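Local coordinates for 4'-phospho-dehydrooxetanocin synthase (Bacillus megaterium, PDB 5UL3), which catalyses the cobalamin-dependent radical SAM ring contraction of dAMP to an oxetane aldehyde in the biosynthesis of oxetanocin A, at residues 306-311 against 360-365; 394-399 against 429-434. All coordinates share one frame; numbering follows the deposited sequence. Where two conformers were deposited one is given.

Contact 1 (306-311 against 360-365); sequences TLETSR and MADEEF
Thr-309 grips Asp-362 by its amide and its hydroxyl, and the tight part of the contact is built round that carboxylate. The backbone N of Thr-309 donates to Asp-362 OD1 at 2.8 Å, nearly straight at 169°, while Thr-309 OG1 donates to Asp-362 OD2 at 2.6 Å; both arrive on the syn sides of their oxygens, the hydroxyl closer to the carboxylate plane. With chi1 of Thr-309 at 66°, OG1 sits between the backbone N and the carbonyl carbon, so that one residue can offer amide and hydroxyl to the same carboxylate. The amide and hydroxyl of Thr-309 together fix the rotation of the Asp-362 carboxylate. Close by, Ser-310 OG lies 2.8 Å from Asp-362 OD2 and 3.0 Å from Glu-364 O. On the other branch of Thr-309, CG2 rests 3.9 Å from Met-360 SD. The backbones meet where strand 357-360, the neighbour of strand 305-311 in the partial TIM barrel of the radical SAM domain, ends: Leu-307 pairs with Met-360, and Ala-361 N donates to Leu-307 O at 2.7 Å. Beyond Glu-308 and Ala-361 the chains part, and the looser side is bridged by three waters between buried residues. Water 1 accepts from Glu-363 N and lies within bonding distance of Glu-308 OE2 and Ser-310 O; water 2 donates to Thr-309 OG1 and Phe-365 O; water 3 donates to Ser-310 OG and accepts from Glu-364 N. On the cobalamin side the direct protein contact thins to Glu-308 CB against Ala-361 CB, 3.9 Å apart. The extended Glu-308 side chain carries its OE2 to a hydrogen bond with the cofactor, and its OE1 receives NE of Arg-311 in a salt bridge of 3.1 Å.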
loop_
_atom_site.group_PDB
_atom_site.type_symbol
_atom_site.label_atom_id
_atom_site.label_comp_id
_atom_site.label_asym_id
_atom_site.label_seq_id
_atom_site.Cartn_x
_atom_site.Cartn_y
_atom_site.Cartn_z
ATOM N N THR A 306 -2.071 1.041 9.578
ATOM C CA THR A 306 -2.022 1.776 8.321
ATOM C C THR A 306 -2.975 2.958 8.411
ATOM O O THR A 306 -3.853 3.007 9.275
ATOM C CB THR A 306 -2.425 0.892 7.138
ATOM O OG1 THR A 306 -3.764 0.424 7.346
ATOM C CG2 THR A 306 -1.480 -0.309 6.998
ATOM N N LEU A 307 -2.794 3.917 7.502
ATOM C CA LEU A 307 -3.732 5.021 7.330
ATOM C C LEU A 307 -3.445 5.610 5.957
ATOM O O LEU A 307 -2.300 5.598 5.508
ATOM C CB LEU A 307 -3.561 6.107 8.389
ATOM C CG LEU A 307 -4.614 7.224 8.338
ATOM C CD1 LEU A 307 -6.020 6.629 8.484
ATOM C CD2 LEU A 307 -4.351 8.253 9.439
ATOM N N GLU A 308 -4.483 6.111 5.297
ATOM C CA GLU A 308 -4.322 6.841 4.041
ATOM C C GLU A 308 -4.718 8.285 4.312
ATOM O O GLU A 308 -5.878 8.552 4.649
ATOM C CB GLU A 308 -5.174 6.220 2.929
ATOM C CG GLU A 308 -4.785 6.723 1.500
ATOM C CD GLU A 308 -5.643 6.135 0.372
ATOM O OE1 GLU A 308 -6.841 5.864 0.605
ATOM O OE2 GLU A 308 -5.122 5.966 -0.769
ATOM N N THR A 309 -3.764 9.223 4.208
ATOM C CA THR A 309 -4.085 10.609 4.565
ATOM C C THR A 309 -4.388 11.466 3.340
ATOM O O THR A 309 -4.653 12.666 3.484
ATOM C CB THR A 309 -2.957 11.276 5.388
ATOM O OG1 THR A 309 -1.766 11.423 4.588
ATOM C CG2 THR A 309 -2.629 10.448 6.663
ATOM N N SER A 310 -4.349 10.870 2.153
ATOM C CA SER A 310 -4.683 11.527 0.893
ATOM C C SER A 310 -4.898 10.444 -0.148
ATOM O O SER A 310 -4.411 9.320 -0.004
ATOM C CB SER A 310 -3.578 12.491 0.440
ATOM O OG SER A 310 -2.403 11.789 0.087
ATOM N N ARG A 311 -5.624 10.795 -1.210
ATOM C CA ARG A 311 -5.881 9.880 -2.309
ATOM C C ARG A 311 -5.449 10.537 -3.609
ATOM O O ARG A 311 -5.607 11.747 -3.774
ATOM C CB ARG A 311 -7.356 9.508 -2.391
ATOM C CG ARG A 311 -7.798 8.674 -1.176
ATOM C CD ARG A 311 -9.218 8.180 -1.335
ATOM N NE ARG A 311 -9.550 7.179 -0.301
ATOM C CZ ARG A 311 -10.785 6.702 -0.114
ATOM N NH1 ARG A 311 -11.785 7.127 -0.883
ATOM N NH2 ARG A 311 -11.021 5.813 0.850
ATOM N N MET A 360 1.927 4.686 6.143
ATOM C CA MET A 360 1.014 5.519 5.364
ATOM C C MET A 360 0.775 4.885 4.003
ATOM O O MET A 360 1.724 4.524 3.284
ATOM C CB MET A 360 1.548 6.942 5.174
ATOM C CG MET A 360 1.833 7.735 6.424
ATOM S SD MET A 360 0.364 8.024 7.449
ATOM C CE MET A 360 1.062 9.222 8.587
ATOM N N ALA A 361 -0.498 4.766 3.640
ATOM C CA ALA A 361 -0.870 4.139 2.382
ATOM C C ALA A 361 -0.804 5.101 1.194
ATOM O O ALA A 361 -0.884 4.633 0.052
ATOM C CB ALA A 361 -2.296 3.571 2.471
ATOM N N ASP A 362 -0.633 6.402 1.444
ATOM C CA ASP A 362 -0.689 7.428 0.389
ATOM C C ASP A 362 0.236 7.097 -0.778
ATOM O O ASP A 362 1.415 6.779 -0.590
ATOM C CB ASP A 362 -0.277 8.796 0.944
ATOM C CG ASP A 362 -1.048 9.208 2.162
ATOM O OD1 ASP A 362 -1.317 8.361 3.048
ATOM O OD2 ASP A 362 -1.322 10.410 2.277
ATOM N N GLU A 363 -0.293 7.221 -1.999
ATOM C CA GLU A 363 0.584 7.293 -3.164
ATOM C C GLU A 363 1.494 8.508 -3.080
ATOM O O GLU A 363 2.658 8.455 -3.502
ATOM C CB GLU A 363 -0.252 7.350 -4.448
ATOM C CG GLU A 363 -0.910 6.031 -4.817
ATOM C CD GLU A 363 -1.595 6.115 -6.164
ATOM O OE1 GLU A 363 -2.460 7.008 -6.309
ATOM O OE2 GLU A 363 -1.224 5.332 -7.076
ATOM N N GLU A 364 0.971 9.614 -2.561
ATOM C CA GLU A 364 1.639 10.918 -2.558
ATOM C C GLU A 364 1.304 11.585 -1.226
ATOM O O GLU A 364 0.295 12.292 -1.102
ATOM C CB GLU A 364 1.192 11.776 -3.744
ATOM C CG GLU A 364 1.802 13.167 -3.754
ATOM C CD GLU A 364 1.365 14.010 -4.947
ATOM O OE1 GLU A 364 0.321 13.707 -5.571
ATOM O OE2 GLU A 364 2.086 14.980 -5.259
ATOM N N PHE A 365 2.181 11.389 -0.237
ATOM C CA PHE A 365 1.927 11.936 1.092
ATOM C C PHE A 365 1.988 13.462 1.091
ATOM O O PHE A 365 1.172 14.120 1.745
ATOM C CB PHE A 365 2.937 11.349 2.084
ATOM C CG PHE A 365 2.752 11.823 3.496
ATOM C CD1 PHE A 365 1.620 11.464 4.224
ATOM C CD2 PHE A 365 3.722 12.598 4.118
ATOM C CE1 PHE A 365 1.463 11.889 5.540
ATOM C CE2 PHE A 365 3.575 13.020 5.447
ATOM C CZ PHE A 365 2.435 12.676 6.152
HETATM O O HOH W 1 -3.240 7.464 -1.940
HETATM O O HOH W 2 -1.186 13.731 3.094
HETATM O O HOH W 3 -2.002 10.019 -2.197
#

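Contact 2 (394-399 against 429-434); sequences FDFAAR and DRIFIG
Backbone hydrogen bonds carry most of the pairing between Phe-396 and Phe-432 and onward. Phe-432 N donates to Phe-396 O, Ala-398 N to Phe-432 O at 2.8 Å, and Gly-434 N to Ala-398 O, a parallel ladder. Asp-429 N reaches Phe-394 O, but at Asp-395 a side chain interrupts the pattern: Arg-430 N donates to Asp-395 OD1 at 3.0 Å from 64° out of the carboxylate plane, and Phe-396 N is buried without a partner. These are neighbouring strands of the partial TIM barrel, joined by helix 410-426 in a beta-alpha-beta unit. Among apolar contacts, Ile-431 lies over one face of the Phe-396 ring in a CH-pi contact, CG1 3.9 Å from the centroid and 14° off the normal. Phe-396 chi1, 62°, swings its ring across to that branch. Trp-420 of the helix touches both residues. Ala-398 CB meets Ile-433 CD1 on this helix-facing side, whereas Ala-397 CB meets Phe-432 CD1 at 4.1 Å on the other. At the partly exposed end, Asp-395 OD1 lies 3.8 Å from Asp-429 OD2, which is hydrogen-bonded to His-357. Arg-430 probably offsets both: NH1 makes a long 3.7 Å ion pair with Asp-429 OD2, by charge alone, and Asp-395 OD2 lies at the guanidinium edge.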
loop_
_atom_site.group_PDB
_atom_site.type_symbol
_atom_site.label_atom_id
_atom_site.label_comp_id
_atom_site.label_asym_id
_atom_site.label_seq_id
_atom_site.Cartn_x
_atom_site.Cartn_y
_atom_site.Cartn_z
ATOM N N PHE A 394 6.679 6.643 11.368
ATOM C CA PHE A 394 5.769 6.424 10.253
ATOM C C PHE A 394 6.546 6.391 8.944
ATOM O O PHE A 394 7.583 7.046 8.797
ATOM C CB PHE A 394 4.627 7.469 10.225
ATOM C CG PHE A 394 5.060 8.907 9.998
ATOM C CD1 PHE A 394 5.516 9.685 11.052
ATOM C CD2 PHE A 394 4.926 9.502 8.741
ATOM C CE1 PHE A 394 5.882 11.028 10.866
ATOM C CE2 PHE A 394 5.285 10.850 8.535
ATOM C CZ PHE A 394 5.758 11.613 9.607
ATOM N N ASP A 395 6.059 5.573 8.017
ATOM C CA ASP A 395 6.641 5.421 6.690
ATOM C C ASP A 395 5.703 6.020 5.643
ATOM O O ASP A 395 4.485 5.939 5.785
ATOM C CB ASP A 395 6.861 3.943 6.358
ATOM C CG ASP A 395 7.845 3.246 7.317
ATOM O OD1 ASP A 395 8.421 3.898 8.217
ATOM O OD2 ASP A 395 8.008 2.027 7.166
ATOM N N PHE A 396 6.266 6.578 4.568
ATOM C CA PHE A 396 5.448 7.017 3.437
ATOM C C PHE A 396 6.314 7.035 2.187
ATOM O O PHE A 396 7.525 6.832 2.254
ATOM C CB PHE A 396 4.799 8.382 3.682
ATOM C CG PHE A 396 5.778 9.526 3.885
ATOM C CD1 PHE A 396 6.239 10.262 2.808
ATOM C CD2 PHE A 396 6.168 9.907 5.168
ATOM C CE1 PHE A 396 7.117 11.342 3.000
ATOM C CE2 PHE A 396 7.027 10.987 5.370
ATOM C CZ PHE A 396 7.498 11.706 4.288
ATOM N N ALA A 397 5.674 7.278 1.041
ATOM C CA ALA A 397 6.350 7.323 -0.249
ATOM C C ALA A 397 6.326 8.743 -0.808
ATOM O O ALA A 397 5.421 9.525 -0.513
ATOM C CB ALA A 397 5.691 6.381 -1.257
ATOM N N ALA A 398 7.328 9.064 -1.623
ATOM C CA ALA A 398 7.405 10.406 -2.205
ATOM C C ALA A 398 8.211 10.371 -3.492
ATOM O O ALA A 398 9.090 9.520 -3.662
ATOM C CB ALA A 398 8.046 11.402 -1.232
ATOM N N ARG A 399 7.918 11.324 -4.393
ATOM C CA ARG A 399 8.739 11.516 -5.581
ATOM C C ARG A 399 10.009 12.279 -5.229
ATOM O O ARG A 399 10.026 13.096 -4.305
ATOM C CB ARG A 399 8.002 12.323 -6.669
ATOM C CG ARG A 399 6.547 12.039 -6.855
ATOM C CD ARG A 399 6.005 12.747 -8.129
ATOM N NE ARG A 399 6.231 14.188 -8.176
ATOM C CZ ARG A 399 5.365 15.092 -7.728
ATOM N NH1 ARG A 399 5.641 16.387 -7.821
ATOM N NH2 ARG A 399 4.219 14.704 -7.178
ATOM N N ASP A 429 10.356 7.572 9.143
ATOM C CA ASP A 429 11.304 6.485 9.385
ATOM C C ASP A 429 11.828 5.903 8.081
ATOM O O ASP A 429 12.848 6.371 7.566
ATOM C CB ASP A 429 10.628 5.408 10.232
ATOM C CG ASP A 429 11.580 4.298 10.637
ATOM O OD1 ASP A 429 12.803 4.541 10.681
ATOM O OD2 ASP A 429 11.096 3.183 10.871
ATOM N N ARG A 430 11.166 4.871 7.544
ATOM C CA ARG A 430 11.575 4.267 6.277
ATOM C C ARG A 430 10.744 4.903 5.163
ATOM O O ARG A 430 9.584 4.538 4.956
ATOM C CB ARG A 430 11.420 2.752 6.311
ATOM C CG ARG A 430 12.682 2.076 6.861
ATOM C CD ARG A 430 12.552 0.577 7.004
ATOM N NE ARG A 430 11.962 0.255 8.286
ATOM C CZ ARG A 430 12.652 -0.076 9.372
ATOM N NH1 ARG A 430 12.004 -0.334 10.496
ATOM N NH2 ARG A 430 13.976 -0.163 9.332
ATOM N N ILE A 431 11.344 5.858 4.438
ATOM C CA ILE A 431 10.660 6.578 3.360
ATOM C C ILE A 431 11.076 5.971 2.022
ATOM O O ILE A 431 12.267 5.683 1.792
ATOM C CB ILE A 431 10.966 8.097 3.416
ATOM C CG1 ILE A 431 10.104 8.857 4.436
ATOM C CG2 ILE A 431 10.717 8.767 2.071
ATOM C CD1 ILE A 431 9.449 8.055 5.539
ATOM N N PHE A 432 10.090 5.760 1.134
ATOM C CA PHE A 432 10.320 5.199 -0.195
ATOM C C PHE A 432 10.338 6.355 -1.189
ATOM O O PHE A 432 9.380 7.124 -1.242
ATOM C CB PHE A 432 9.205 4.215 -0.572
ATOM C CG PHE A 432 9.338 3.631 -1.946
ATOM C CD1 PHE A 432 8.753 4.260 -3.048
ATOM C CD2 PHE A 432 10.018 2.442 -2.153
ATOM C CE1 PHE A 432 8.882 3.722 -4.322
ATOM C CE2 PHE A 432 10.149 1.897 -3.422
ATOM C CZ PHE A 432 9.577 2.534 -4.509
ATOM N N ILE A 433 11.403 6.467 -1.982
ATOM C CA ILE A 433 11.481 7.503 -3.022
ATOM C C ILE A 433 11.470 6.794 -4.368
ATOM O O ILE A 433 12.328 5.942 -4.632
ATOM C CB ILE A 433 12.733 8.380 -2.895
ATOM C CG1 ILE A 433 12.871 8.969 -1.494
ATOM C CG2 ILE A 433 12.713 9.498 -3.999
ATOM C CD1 ILE A 433 11.938 10.093 -1.198
ATOM N N GLY A 434 10.491 7.124 -5.205
ATOM C CA GLY A 434 10.387 6.520 -6.522
ATOM C C GLY A 434 11.392 7.061 -7.524
ATOM O O GLY A 434 11.016 7.701 -8.509
#

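Contacts 1 and 2 are successive steps across the parallel strands of one sheet, their centres 11 Å apart, with strand 357-360 beside strand 393-398. The seam between them is evidenced by a probable hydrogen bond from Met-360 N to Asp-395 O at 2.9 Å and by packing of Phe-365 CB against Phe-396 CD1 at 3.6 Å. Nearer the active site, Glu-364 OE2 and Arg-399 NH2 form a salt bridge of 2.9 Å that ties the two together. From contact 1, Glu-308 and Glu-363 bind cobalamin; from contact 2, the Arg-399 side chain comes within about 3 Å of the iron-sulfur cluster, against about 6 Å for that of Glu-364, both between nearest atoms.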